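Local structure of diacylglycerol lipase (Aspergillus oryzae, 5XK2) at residues P108-G113 / K186-F191; T102-D107 / A116-W121; A162-R167 / T193-N198. The protein probably hydrolyses the ester bonds of mono- and diacylglycerols as a fungal class 3 lipase of the alpha/beta-hydrolase fold. One frame throughout, in Å; residues are numbered along the deposited sequence.

Contact 1 sits between the other two contacts in this alpha/beta-hydrolase fold. Contact 2 pairs the two strands of a small hairpin, 105-106 and 116-117, and runs into helix 118-138. Contact 1 takes the loop of that hairpin and sets it on helix 186-195. Contact 3 ties segment 193-198 to helix 154-168, beside the main sheet. The segments of contacts 1 and 2 alternate along the chain, and so do those of contacts 1 and 3. Contacts 2 and 3 come in series. Centres of contacts 1 and 3 are about 11 Å apart, those of 1 and 2 about 13 Å, and those of 2 and 3 about 18 Å. Leu110 touches Trp121 and Asp165, so contact 1 links the other two.

Contact 1 (P108-G113 / K186-F191); sequences PGLCDG and KPLAEF
The loop of the 105-106/116-117 hairpin packs on the first turns of helix 186-195, with Cys111 set against Phe191 and Leu188. Cys111 SG lies 3.4 Å from Phe191 CG, a sulfur-aromatic contact. The sulfur comes in obliquely, 34° off the ring normal. Cys111 CB sits more squarely over the same ring, in a CH-pi contact 4.1 Å from its centroid and offset toward the rim. Phe191 CG is anti to the backbone N (chi1 -179°), which sets the ring against Cys111 of the loop. Leu110 O meets that face too, at the far end of the ring, 3.7 Å from Phe191 CZ.

Cys111 is also half of the Cys111-Cys114 disulfide. This short crosslink closes the loop on itself and presents the sulfur to a helix of the alpha/beta-hydrolase fold. The sulfur also has an aliphatic neighbour: Leu188 CD1 lies 3.8 Å from Cys111 SG. The same methyl meets Leu110 CD1 at 4.0 Å, the two leucines crossing at a slant. Leu188 CD2 is in looser touch with the Pro108 ring. Leu110 reaches further, to Trp121 of helix 118-138 and Asp165 of helix 154-168.

Toward the start of the helix the loop offers backbone oxygens instead. Pro187 CG lies 3.7 Å from Gly113 O, and Pro187 CB is 3.9 Å from Asp112 O. Asn185, just ahead of this helical segment, hydrogen-bonds Gly113 O through ND2 and Leu188 N through OD1.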
ATOM      1  N   PRO A 108      13.161 -12.411  21.183  1.00 15.44           N
ATOM      2  CA  PRO A 108      12.083 -13.396  21.320  1.00 14.96           C
ATOM      3  C   PRO A 108      12.346 -14.501  22.338  1.00 17.07           C
ATOM      4  O   PRO A 108      11.456 -15.328  22.536  1.00 18.34           O
ATOM      5  CB  PRO A 108      11.957 -13.967  19.906  1.00 13.57           C
ATOM      6  CG  PRO A 108      13.361 -13.953  19.415  1.00 13.88           C
ATOM      7  CD  PRO A 108      13.976 -12.683  19.980  1.00 14.27           C
ATOM      8  N   GLY A 109      13.562 -14.608  22.865  1.00 15.88           N
ATOM      9  CA  GLY A 109      13.869 -15.626  23.858  1.00 16.88           C
ATOM     10  C   GLY A 109      13.983 -17.010  23.243  1.00 21.69           C
ATOM     11  O   GLY A 109      13.634 -18.010  23.880  1.00 24.83           O
ATOM     12  N   LEU A 110      14.396 -17.065  21.978  1.00 16.62           N
ATOM     13  CA  LEU A 110      14.492 -18.344  21.281  1.00 14.60           C
ATOM     14  C   LEU A 110      15.863 -18.992  21.175  1.00 18.65           C
ATOM     15  O   LEU A 110      15.952 -20.206  21.038  1.00 21.54           O
ATOM     16  CB  LEU A 110      13.959 -18.181  19.856  1.00 16.75           C
ATOM     17  CG  LEU A 110      12.509 -17.709  19.756  1.00 21.34           C
ATOM     18  CD1 LEU A 110      12.097 -17.536  18.302  1.00 19.59           C
ATOM     19  CD2 LEU A 110      11.588 -18.689  20.484  1.00 29.03           C
ATOM     20  N   CYS A 111      16.922 -18.196  21.287  1.00 18.87           N
ATOM     21  CA  CYS A 111      18.282 -18.692  21.083  1.00 14.98           C
ATOM     22  C   CYS A 111      19.293 -17.584  21.333  1.00 15.67           C
ATOM     23  O   CYS A 111      18.935 -16.402  21.422  1.00 16.75           O
ATOM     24  CB  CYS A 111      18.476 -19.286  19.669  1.00 19.26           C
ATOM     25  SG  CYS A 111      17.713 -18.413  18.242  1.00 23.07           S
ATOM     26  N   ASP A 112      20.561 -17.969  21.452  1.00 17.24           N
ATOM     27  CA  ASP A 112      21.589 -17.017  21.847  1.00 18.16           C
ATOM     28  C   ASP A 112      21.825 -15.953  20.771  1.00 15.27           C
ATOM     29  O   ASP A 112      22.177 -16.279  19.631  1.00 17.80           O
ATOM     30  CB  ASP A 112      22.907 -17.740  22.128  1.00 18.71           C
ATOM     31  CG  ASP A 112      22.827 -18.680  23.322  1.00 27.01           C
ATOM     32  OD1 ASP A 112      21.840 -18.614  24.095  1.00 24.41           O
ATOM     33  OD2 ASP A 112      23.773 -19.478  23.484  1.00 24.25           O
ATOM     34  N   GLY A 113      21.661 -14.693  21.156  1.00 16.10           N
ATOM     35  CA  GLY A 113      21.879 -13.558  20.277  1.00 16.37           C
ATOM     36  C   GLY A 113      20.787 -13.392  19.228  1.00 17.70           C
ATOM     37  O   GLY A 113      20.921 -12.587  18.303  1.00 17.03           O
ATOM     38  N   LYS A 186      20.750 -12.633  11.842  1.00 10.90           N
ATOM     39  CA  LYS A 186      21.424 -13.825  11.313  1.00 11.72           C
ATOM     40  C   LYS A 186      21.364 -15.025  12.284  1.00 11.06           C
ATOM     41  O   LYS A 186      21.019 -16.123  11.855  1.00 11.78           O
ATOM     42  CB  LYS A 186      22.892 -13.525  10.903  1.00 16.14           C
ATOM     43  CG  LYS A 186      23.431 -14.566   9.902  1.00 27.65           C
ATOM     44  CD  LYS A 186      24.774 -14.153   9.274  1.00 32.27           C
ATOM     45  CE  LYS A 186      25.075 -14.987   8.026  1.00 36.31           C
ATOM     46  NZ  LYS A 186      26.243 -14.457   7.256  1.00 40.63           N
ATOM     47  N   PRO A 187      21.686 -14.837  13.588  1.00 12.38           N
ATOM     48  CA  PRO A 187      21.596 -15.998  14.490  1.00 12.05           C
ATOM     49  C   PRO A 187      20.201 -16.632  14.514  1.00  9.35           C
ATOM     50  O   PRO A 187      20.097 -17.864  14.503  1.00 12.86           O
ATOM     51  CB  PRO A 187      21.944 -15.402  15.870  1.00 16.18           C
ATOM     52  CG  PRO A 187      22.785 -14.233  15.558  1.00 20.40           C
ATOM     53  CD  PRO A 187      22.266 -13.661  14.271  1.00 14.40           C
ATOM     54  N   LEU A 188      19.151 -15.821  14.504  1.00 10.29           N
ATOM     55  CA  LEU A 188      17.801 -16.396  14.519  1.00 10.08           C
ATOM     56  C   LEU A 188      17.479 -17.077  13.194  1.00  9.16           C
ATOM     57  O   LEU A 188      16.855 -18.141  13.166  1.00  9.99           O
ATOM     58  CB  LEU A 188      16.753 -15.330  14.834  1.00 12.15           C
ATOM     59  CG  LEU A 188      15.310 -15.844  14.853  1.00 11.15           C
ATOM     60  CD1 LEU A 188      15.166 -17.026  15.829  1.00 11.43           C
ATOM     61  CD2 LEU A 188      14.305 -14.722  15.219  1.00  9.92           C
ATOM     62  N   ALA A 189      17.900 -16.479  12.086  1.00  8.83           N
ATOM     63  CA  ALA A 189      17.628 -17.132  10.803  1.00  7.56           C
ATOM     64  C   ALA A 189      18.352 -18.468  10.706  1.00  9.09           C
ATOM     65  O   ALA A 189      17.793 -19.423  10.190  1.00 10.53           O
ATOM     66  CB  ALA A 189      18.019 -16.239   9.643  1.00  9.37           C
ATOM     67  N   GLU A 190      19.579 -18.552  11.232  1.00 10.59           N
ATOM     68  CA  GLU A 190      20.291 -19.839  11.225  1.00  9.58           C
ATOM     69  C   GLU A 190      19.593 -20.859  12.119  1.00 10.81           C
ATOM     70  O   GLU A 190      19.464 -22.030  11.767  1.00 10.80           O
ATOM     71  CB  GLU A 190      21.759 -19.665  11.674  1.00 10.07           C
ATOM     72  CG  GLU A 190      22.530 -18.709  10.747  1.00 12.33           C
ATOM     73  CD  GLU A 190      23.987 -18.511  11.152  1.00 17.06           C
ATOM     74  OE1 GLU A 190      24.494 -19.299  11.979  1.00 17.53           O
ATOM     75  OE2 GLU A 190      24.604 -17.559  10.627  1.00 19.92           O
ATOM     76  N   PHE A 191      19.134 -20.411  13.281  1.00  9.20           N
ATOM     77  CA  PHE A 191      18.394 -21.291  14.179  1.00 11.29           C
ATOM     78  C   PHE A 191      17.136 -21.863  13.517  1.00  9.81           C
ATOM     79  O   PHE A 191      16.912 -23.080  13.546  1.00 10.92           O
ATOM     80  CB  PHE A 191      18.030 -20.526  15.457  1.00 12.79           C
ATOM     81  CG  PHE A 191      17.278 -21.342  16.472  1.00 10.36           C
ATOM     82  CD1 PHE A 191      17.900 -22.370  17.162  1.00 15.68           C
ATOM     83  CD2 PHE A 191      15.953 -21.063  16.749  1.00 10.72           C
ATOM     84  CE1 PHE A 191      17.202 -23.112  18.115  1.00 20.30           C
ATOM     85  CE2 PHE A 191      15.244 -21.806  17.693  1.00 13.54           C
ATOM     86  CZ  PHE A 191      15.865 -22.829  18.372  1.00 14.69           C
TER

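Contact 2 (T102-D107 / A116-W121); sequences TFPQTD and AELGFW
Strands 105-106 and 116-117 pair as a short antiparallel hairpin in which Thr106 and Ala116 are the hydrogen-bonded pair and Gln105 and Glu117 the non-hydrogen-bonded one. Thr106 N donates to Ala116 O at 2.8 Å, and Ala116 N returns a bond to Thr106 O at 2.9 Å. A third bond runs from Leu118 N to Pro104 O, 3.0 Å long. Gln105 CA adds a CA-H...O contact to Ala116 O.

Thr106 has the most surface covered here. Its OG1 is anti to the backbone N (chi1 -166°), and this turns CG2 toward helix 118-138. CG2 then comes 3.9 Å from Trp121 CD1, approaching the indole obliquely. Leu118 crosses Thr106 at about a right angle, with Leu118 CD1 3.7 Å from Thr106 CB. The other methyl, Leu118 CD2, touches the Pro104 ring at CG.

Glu117 stands at the N-cap of helix 118-138. Its chain starts away from the facing strand but bends at chi2 (-87°), which brings the carboxylate round. OE2 accepts from Phe120 N at 2.9 Å, a capping bond. OE1 meets the edge of the Phe103 ring in its plane, 3.4 Å from Phe103 CD1. Ring and carboxylate planes are 62° apart. Beyond the two segments, Phe103 stacks edge-to-face with Trp97 and packs on Leu263 of the second subunit.

The chemistry suits a strand that turns straight into a helix. Leu118 N, in the first turn, is paired with Pro104 O, while Phe120 N has the carboxylate of Glu117. The negative charge of Glu117 would probably be eased by the positive end of the helix dipole, and the aromatic C-H edge of Phe103 is probably a mildly favourable neighbour for OE1.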
ATOM      1  N   THR A 102      11.177   2.193   9.551  1.00 23.46           N
ATOM      2  CA  THR A 102      11.961   1.677  10.670  1.00 27.73           C
ATOM      3  C   THR A 102      11.403   0.318  11.078  1.00 29.20           C
ATOM      4  O   THR A 102      10.191   0.128  11.092  1.00 29.01           O
ATOM      5  CB  THR A 102      11.951   2.648  11.882  1.00 43.44           C
ATOM      6  OG1 THR A 102      12.663   2.064  12.976  1.00 50.10           O
ATOM      7  CG2 THR A 102      10.537   2.957  12.327  1.00 38.54           C
ATOM      8  N   PHE A 103      12.289  -0.627  11.379  1.00 23.98           N
ATOM      9  CA  PHE A 103      11.876  -1.993  11.713  1.00 17.01           C
ATOM     10  C   PHE A 103      12.704  -2.497  12.895  1.00 15.59           C
ATOM     11  O   PHE A 103      13.628  -3.294  12.724  1.00 14.98           O
ATOM     12  CB  PHE A 103      12.057  -2.938  10.512  1.00 16.38           C
ATOM     13  CG  PHE A 103      11.211  -2.578   9.300  1.00 16.81           C
ATOM     14  CD1 PHE A 103       9.903  -3.028   9.184  1.00 23.52           C
ATOM     15  CD2 PHE A 103      11.741  -1.812   8.282  1.00 24.27           C
ATOM     16  CE1 PHE A 103       9.132  -2.700   8.062  1.00 18.86           C
ATOM     17  CE2 PHE A 103      10.976  -1.481   7.165  1.00 26.99           C
ATOM     18  CZ  PHE A 103       9.677  -1.938   7.060  1.00 20.20           C
ATOM     19  N   PRO A 104      12.398  -2.007  14.103  1.00 16.87           N
ATOM     20  CA  PRO A 104      13.190  -2.393  15.278  1.00 17.93           C
ATOM     21  C   PRO A 104      13.127  -3.878  15.588  1.00 15.92           C
ATOM     22  O   PRO A 104      12.106  -4.532  15.336  1.00 17.72           O
ATOM     23  CB  PRO A 104      12.555  -1.585  16.410  1.00 19.77           C
ATOM     24  CG  PRO A 104      11.186  -1.264  15.932  1.00 22.89           C
ATOM     25  CD  PRO A 104      11.304  -1.087  14.448  1.00 22.92           C
ATOM     26  N   GLN A 105      14.224  -4.378  16.165  1.00 15.52           N
ATOM     27  CA  GLN A 105      14.357  -5.776  16.564  1.00 18.61           C
ATOM     28  C   GLN A 105      14.077  -5.952  18.051  1.00 18.52           C
ATOM     29  O   GLN A 105      14.210  -5.008  18.838  1.00 21.95           O
ATOM     30  CB  GLN A 105      15.753  -6.305  16.241  1.00 18.21           C
ATOM     31  CG  GLN A 105      16.035  -6.300  14.746  1.00 17.65           C
ATOM     32  CD  GLN A 105      17.326  -6.966  14.401  1.00 21.25           C
ATOM     33  OE1 GLN A 105      18.229  -7.051  15.227  1.00 24.80           O
ATOM     34  NE2 GLN A 105      17.431  -7.445  13.167  1.00 22.14           N
ATOM     35  N   THR A 106      13.610  -7.141  18.412  1.00 14.71           N
ATOM     36  CA  THR A 106      13.342  -7.466  19.815  1.00 13.69           C
ATOM     37  C   THR A 106      13.899  -8.858  20.123  1.00 16.06           C
ATOM     38  O   THR A 106      14.167  -9.628  19.208  1.00 16.26           O
ATOM     39  CB  THR A 106      11.821  -7.393  20.095  1.00 18.99           C
ATOM     40  OG1 THR A 106      11.572  -7.378  21.503  1.00 20.38           O
ATOM     41  CG2 THR A 106      11.080  -8.573  19.448  1.00 18.22           C
ATOM     42  N   ASP A 107      14.085  -9.177  21.405  1.00 14.98           N
ATOM     43  CA  ASP A 107      14.582 -10.493  21.805  1.00 14.80           C
ATOM     44  C   ASP A 107      13.403 -11.434  22.078  1.00 16.48           C
ATOM     45  O   ASP A 107      12.680 -11.250  23.055  1.00 19.05           O
ATOM     46  CB  ASP A 107      15.460 -10.346  23.071  1.00 20.30           C
ATOM     47  CG  ASP A 107      16.117 -11.653  23.515  1.00 23.08           C
ATOM     48  OD1 ASP A 107      15.757 -12.746  23.035  1.00 19.03           O
ATOM     49  OD2 ASP A 107      17.024 -11.581  24.379  1.00 29.60           O
ATOM     50  N   ALA A 116      14.268 -10.813  16.591  1.00 11.21           N
ATOM     51  CA  ALA A 116      13.173 -10.877  15.625  1.00 10.07           C
ATOM     52  C   ALA A 116      12.586  -9.506  15.381  1.00 12.07           C
ATOM     53  O   ALA A 116      12.738  -8.599  16.200  1.00 14.26           O
ATOM     54  CB  ALA A 116      12.077 -11.819  16.117  1.00 11.52           C
ATOM     55  N   GLU A 117      11.895  -9.357  14.256  1.00  9.79           N
ATOM     56  CA  GLU A 117      11.197  -8.113  13.949  1.00 11.36           C
ATOM     57  C   GLU A 117      10.116  -7.876  15.011  1.00 13.45           C
ATOM     58  O   GLU A 117       9.293  -8.749  15.248  1.00 13.27           O
ATOM     59  CB  GLU A 117      10.573  -8.199  12.543  1.00 14.52           C
ATOM     60  CG  GLU A 117      10.461  -6.876  11.818  1.00 17.55           C
ATOM     61  CD  GLU A 117       9.181  -6.124  12.137  1.00 27.21           C
ATOM     62  OE1 GLU A 117       9.143  -4.903  11.883  1.00 39.33           O
ATOM     63  OE2 GLU A 117       8.213  -6.743  12.622  1.00 17.67           O
ATOM     64  N   LEU A 118      10.126  -6.706  15.651  1.00 12.20           N
ATOM     65  CA  LEU A 118       9.246  -6.458  16.793  1.00 16.09           C
ATOM     66  C   LEU A 118       7.765  -6.568  16.443  1.00 13.57           C
ATOM     67  O   LEU A 118       6.985  -7.181  17.181  1.00 13.81           O
ATOM     68  CB  LEU A 118       9.520  -5.070  17.383  1.00 16.55           C
ATOM     69  CG  LEU A 118       8.535  -4.638  18.481  1.00 15.61           C
ATOM     70  CD1 LEU A 118       8.655  -5.510  19.709  1.00 19.21           C
ATOM     71  CD2 LEU A 118       8.757  -3.176  18.824  1.00 21.48           C
ATOM     72  N   GLY A 119       7.382  -5.986  15.313  1.00 13.29           N
ATOM     73  CA  GLY A 119       5.976  -5.981  14.932  1.00 14.47           C
ATOM     74  C   GLY A 119       5.426  -7.386  14.762  1.00 16.23           C
ATOM     75  O   GLY A 119       4.345  -7.722  15.273  1.00 13.92           O
ATOM     76  N   PHE A 120       6.150  -8.214  14.019  1.00 13.10           N
ATOM     77  CA  PHE A 120       5.680  -9.571  13.739  1.00 11.28           C
ATOM     78  C   PHE A 120       5.726 -10.433  14.997  1.00 10.75           C
ATOM     79  O   PHE A 120       4.835 -11.271  15.227  1.00 13.33           O
ATOM     80  CB  PHE A 120       6.520 -10.224  12.637  1.00 11.16           C
ATOM     81  CG  PHE A 120       6.440  -9.532  11.311  1.00 11.57           C
ATOM     82  CD1 PHE A 120       5.208  -9.186  10.756  1.00 12.40           C
ATOM     83  CD2 PHE A 120       7.594  -9.241  10.606  1.00 12.54           C
ATOM     84  CE1 PHE A 120       5.153  -8.544   9.515  1.00 17.05           C
ATOM     85  CE2 PHE A 120       7.547  -8.609   9.377  1.00 14.14           C
ATOM     86  CZ  PHE A 120       6.321  -8.251   8.834  1.00 13.12           C
ATOM     87  N   TRP A 121       6.755 -10.234  15.820  1.00  9.89           N
ATOM     88  CA  TRP A 121       6.854 -11.015  17.051  1.00 12.42           C
ATOM     89  C   TRP A 121       5.700 -10.637  17.980  1.00 14.78           C
ATOM     90  O   TRP A 121       5.093 -11.498  18.604  1.00 14.92           O
ATOM     91  CB  TRP A 121       8.202 -10.794  17.753  1.00 11.24           C
ATOM     92  CG  TRP A 121       8.323 -11.622  19.029  1.00 11.89           C
ATOM     93  CD1 TRP A 121       8.337 -11.157  20.314  1.00 19.13           C
ATOM     94  CD2 TRP A 121       8.421 -13.047  19.118  1.00 10.86           C
ATOM     95  NE1 TRP A 121       8.458 -12.216  21.197  1.00 16.58           N
ATOM     96  CE2 TRP A 121       8.510 -13.382  20.484  1.00 13.22           C
ATOM     97  CE3 TRP A 121       8.463 -14.075  18.168  1.00 12.59           C
ATOM     98  CZ2 TRP A 121       8.620 -14.703  20.921  1.00 13.83           C
ATOM     99  CZ3 TRP A 121       8.574 -15.384  18.602  1.00 13.63           C
ATOM    100  CH2 TRP A 121       8.655 -15.690  19.969  1.00 14.84           C
TER

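Contact 3 (A162-R167 / T193-N198); sequences AAADLR and TNQGNN
Arg167, late in helix 154-168, and Gln195, just before the turn at Gly196, bury most of the surface, and Asn198 completes the set. The Arg167 chain is extended from CG to NE (chi3 -177°) and carries the guanidinium to the turn after Gln195. NH1 donates to Gln195 OE1 at 3.0 Å. This acceptor lies in the guanidinium plane, but the donor stands 37° above the plane of the amide carbonyl. The two flat groups are nearly perpendicular, 84° apart.

Asn198 OD1 is gripped end-on by both NH1 and NH2, each at 2.9 Å. Both bonds are bent, as they share one oxygen. NH1 uses a lone pair of OD1 in the carbonyl plane; NH2 comes from above that plane. The other end of the Gln195 amide points to the helix backbone. Gln195 NE2 donates to Ala164 O, a long bond of 3.3 Å but a straight one, on a lone pair of the carbonyl.

Gly196 O lies over one face of the guanidinium and Ala163 CB over the opposite face. Arg167 NE bonds Ala173 O at the start of strand 173-178, and Asn198 ND2 bonds Ile192 O.

Bonds at the edge and atoms over both faces would fix the orientation of the guanidinium and limit its rotation. Its acceptors are neutral amide oxygens where helix 186-195 passes into strand 198-203, so their dipoles, rather than a carboxylate of the two segments, probably stabilise its positive charge.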
ATOM      1  N   ALA A 162       6.020 -17.776  14.505  1.00  9.48           N
ATOM      2  CA  ALA A 162       5.183 -18.730  15.235  1.00  8.59           C
ATOM      3  C   ALA A 162       5.737 -20.148  15.123  1.00 11.98           C
ATOM      4  O   ALA A 162       5.825 -20.863  16.116  1.00 10.44           O
ATOM      5  CB  ALA A 162       3.733 -18.690  14.724  1.00  9.45           C
ATOM      6  N   ALA A 163       6.090 -20.567  13.910  1.00  9.58           N
ATOM      7  CA  ALA A 163       6.648 -21.900  13.727  1.00  9.54           C
ATOM      8  C   ALA A 163       7.929 -22.075  14.554  1.00  8.62           C
ATOM      9  O   ALA A 163       8.119 -23.102  15.195  1.00 10.12           O
ATOM     10  CB  ALA A 163       6.942 -22.170  12.226  1.00 10.49           C
ATOM     11  N   ALA A 164       8.798 -21.074  14.508  1.00  8.88           N
ATOM     12  CA  ALA A 164      10.069 -21.116  15.238  1.00  8.54           C
ATOM     13  C   ALA A 164       9.812 -21.355  16.726  1.00 11.05           C
ATOM     14  O   ALA A 164      10.412 -22.230  17.357  1.00 10.79           O
ATOM     15  CB  ALA A 164      10.834 -19.831  15.042  1.00  9.38           C
ATOM     16  N   ASP A 165       8.894 -20.569  17.269  1.00  9.31           N
ATOM     17  CA  ASP A 165       8.570 -20.630  18.702  1.00  8.45           C
ATOM     18  C   ASP A 165       7.912 -21.967  19.050  1.00 11.73           C
ATOM     19  O   ASP A 165       8.323 -22.650  20.006  1.00 10.30           O
ATOM     20  CB  ASP A 165       7.669 -19.438  19.055  1.00  9.04           C
ATOM     21  CG  ASP A 165       7.487 -19.234  20.551  1.00 17.22           C
ATOM     22  OD1 ASP A 165       8.316 -19.712  21.352  1.00 17.19           O
ATOM     23  OD2 ASP A 165       6.505 -18.555  20.920  1.00 15.18           O
ATOM     24  N   LEU A 166       6.889 -22.351  18.283  1.00  9.45           N
ATOM     25  CA  LEU A 166       6.212 -23.609  18.526  1.00  8.90           C
ATOM     26  C   LEU A 166       7.173 -24.792  18.547  1.00 11.41           C
ATOM     27  O   LEU A 166       7.047 -25.683  19.383  1.00 12.21           O
ATOM     28  CB  LEU A 166       5.104 -23.830  17.483  1.00  8.50           C
ATOM     29  CG  LEU A 166       3.905 -22.905  17.687  1.00 10.42           C
ATOM     30  CD1 LEU A 166       2.935 -23.043  16.500  1.00 11.43           C
ATOM     31  CD2 LEU A 166       3.149 -23.226  18.996  1.00 11.43           C
ATOM     32  N   ARG A 167       8.153 -24.807  17.643  1.00  9.56           N
ATOM     33  CA  ARG A 167       9.106 -25.900  17.618  1.00  8.07           C
ATOM     34  C   ARG A 167       9.934 -25.971  18.893  1.00 10.02           C
ATOM     35  O   ARG A 167      10.245 -27.066  19.343  1.00 11.85           O
ATOM     36  CB  ARG A 167      10.048 -25.772  16.414  1.00  7.60           C
ATOM     37  CG  ARG A 167       9.353 -26.046  15.085  1.00  8.77           C
ATOM     38  CD  ARG A 167      10.196 -25.384  13.989  1.00  7.79           C
ATOM     39  NE  ARG A 167       9.559 -25.528  12.685  1.00  8.98           N
ATOM     40  CZ  ARG A 167       9.973 -24.884  11.602  1.00  8.88           C
ATOM     41  NH1 ARG A 167      10.968 -24.009  11.695  1.00 10.43           N
ATOM     42  NH2 ARG A 167       9.362 -25.088  10.443  1.00  9.22           N
ATOM     43  N   THR A 193      16.317 -21.993  10.294  1.00  8.86           N
ATOM     44  CA  THR A 193      16.723 -22.799   9.149  1.00  8.42           C
ATOM     45  C   THR A 193      17.088 -24.221   9.569  1.00  8.04           C
ATOM     46  O   THR A 193      16.669 -25.202   8.957  1.00  8.45           O
ATOM     47  CB  THR A 193      17.928 -22.119   8.440  1.00 10.52           C
ATOM     48  OG1 THR A 193      17.478 -20.878   7.889  1.00  8.98           O
ATOM     49  CG2 THR A 193      18.531 -23.006   7.329  1.00  9.53           C
ATOM     50  N   ASN A 194      17.884 -24.338  10.631  1.00  9.73           N
ATOM     51  CA  ASN A 194      18.335 -25.658  11.017  1.00  7.84           C
ATOM     52  C   ASN A 194      17.310 -26.447  11.833  1.00  9.43           C
ATOM     53  O   ASN A 194      17.520 -27.625  12.111  1.00 12.76           O
ATOM     54  CB  ASN A 194      19.666 -25.534  11.754  1.00  8.57           C
ATOM     55  CG  ASN A 194      20.799 -25.249  10.784  1.00 10.64           C
ATOM     56  OD1 ASN A 194      21.027 -26.031   9.883  1.00 16.30           O
ATOM     57  ND2 ASN A 194      21.480 -24.128  10.955  1.00 13.43           N
ATOM     58  N   GLN A 195      16.166 -25.839  12.134  1.00  9.63           N
ATOM     59  CA  GLN A 195      15.032 -26.623  12.630  1.00  8.26           C
ATOM     60  C   GLN A 195      14.437 -27.498  11.528  1.00 10.74           C
ATOM     61  O   GLN A 195      13.768 -28.505  11.802  1.00 13.00           O
ATOM     62  CB  GLN A 195      13.935 -25.702  13.186  1.00  8.67           C
ATOM     63  CG  GLN A 195      14.310 -24.969  14.460  1.00 10.15           C
ATOM     64  CD  GLN A 195      13.227 -23.980  14.887  1.00  9.65           C
ATOM     65  OE1 GLN A 195      12.603 -23.316  14.053  1.00  9.94           O
ATOM     66  NE2 GLN A 195      13.004 -23.883  16.194  1.00 10.81           N
ATOM     67  N   GLY A 196      14.655 -27.100  10.276  1.00  9.53           N
ATOM     68  CA  GLY A 196      14.104 -27.824   9.148  1.00  8.34           C
ATOM     69  C   GLY A 196      12.614 -27.605   8.950  1.00 11.39           C
ATOM     70  O   GLY A 196      11.982 -26.856   9.707  1.00 10.36           O
ATOM     71  N   ASN A 197      12.070 -28.284   7.946  1.00  9.45           N
ATOM     72  CA  ASN A 197      10.632 -28.206   7.619  1.00  7.60           C
ATOM     73  C   ASN A 197      10.193 -26.776   7.357  1.00  7.82           C
ATOM     74  O   ASN A 197       9.117 -26.366   7.798  1.00  8.64           O
ATOM     75  CB  ASN A 197       9.774 -28.802   8.747  1.00 12.29           C
ATOM     76  CG  ASN A 197      10.101 -30.262   9.047  1.00 19.83           C
ATOM     77  OD1 ASN A 197      10.346 -30.626  10.206  1.00 24.99           O
ATOM     78  ND2 ASN A 197      10.110 -31.090   8.021  1.00 16.56           N
ATOM     79  N   ASN A 198      11.031 -26.032   6.637  1.00 10.22           N
ATOM     80  CA  ASN A 198      10.748 -24.656   6.230  1.00  6.84           C
ATOM     81  C   ASN A 198      10.526 -24.535   4.742  1.00  8.30           C
ATOM     82  O   ASN A 198      11.417 -24.868   3.951  1.00  9.67           O
ATOM     83  CB  ASN A 198      11.900 -23.739   6.610  1.00  7.00           C
ATOM     84  CG  ASN A 198      12.179 -23.753   8.102  1.00  9.96           C
ATOM     85  OD1 ASN A 198      11.283 -23.524   8.897  1.00  9.94           O
ATOM     86  ND2 ASN A 198      13.427 -24.030   8.478  1.00  9.97           N
TER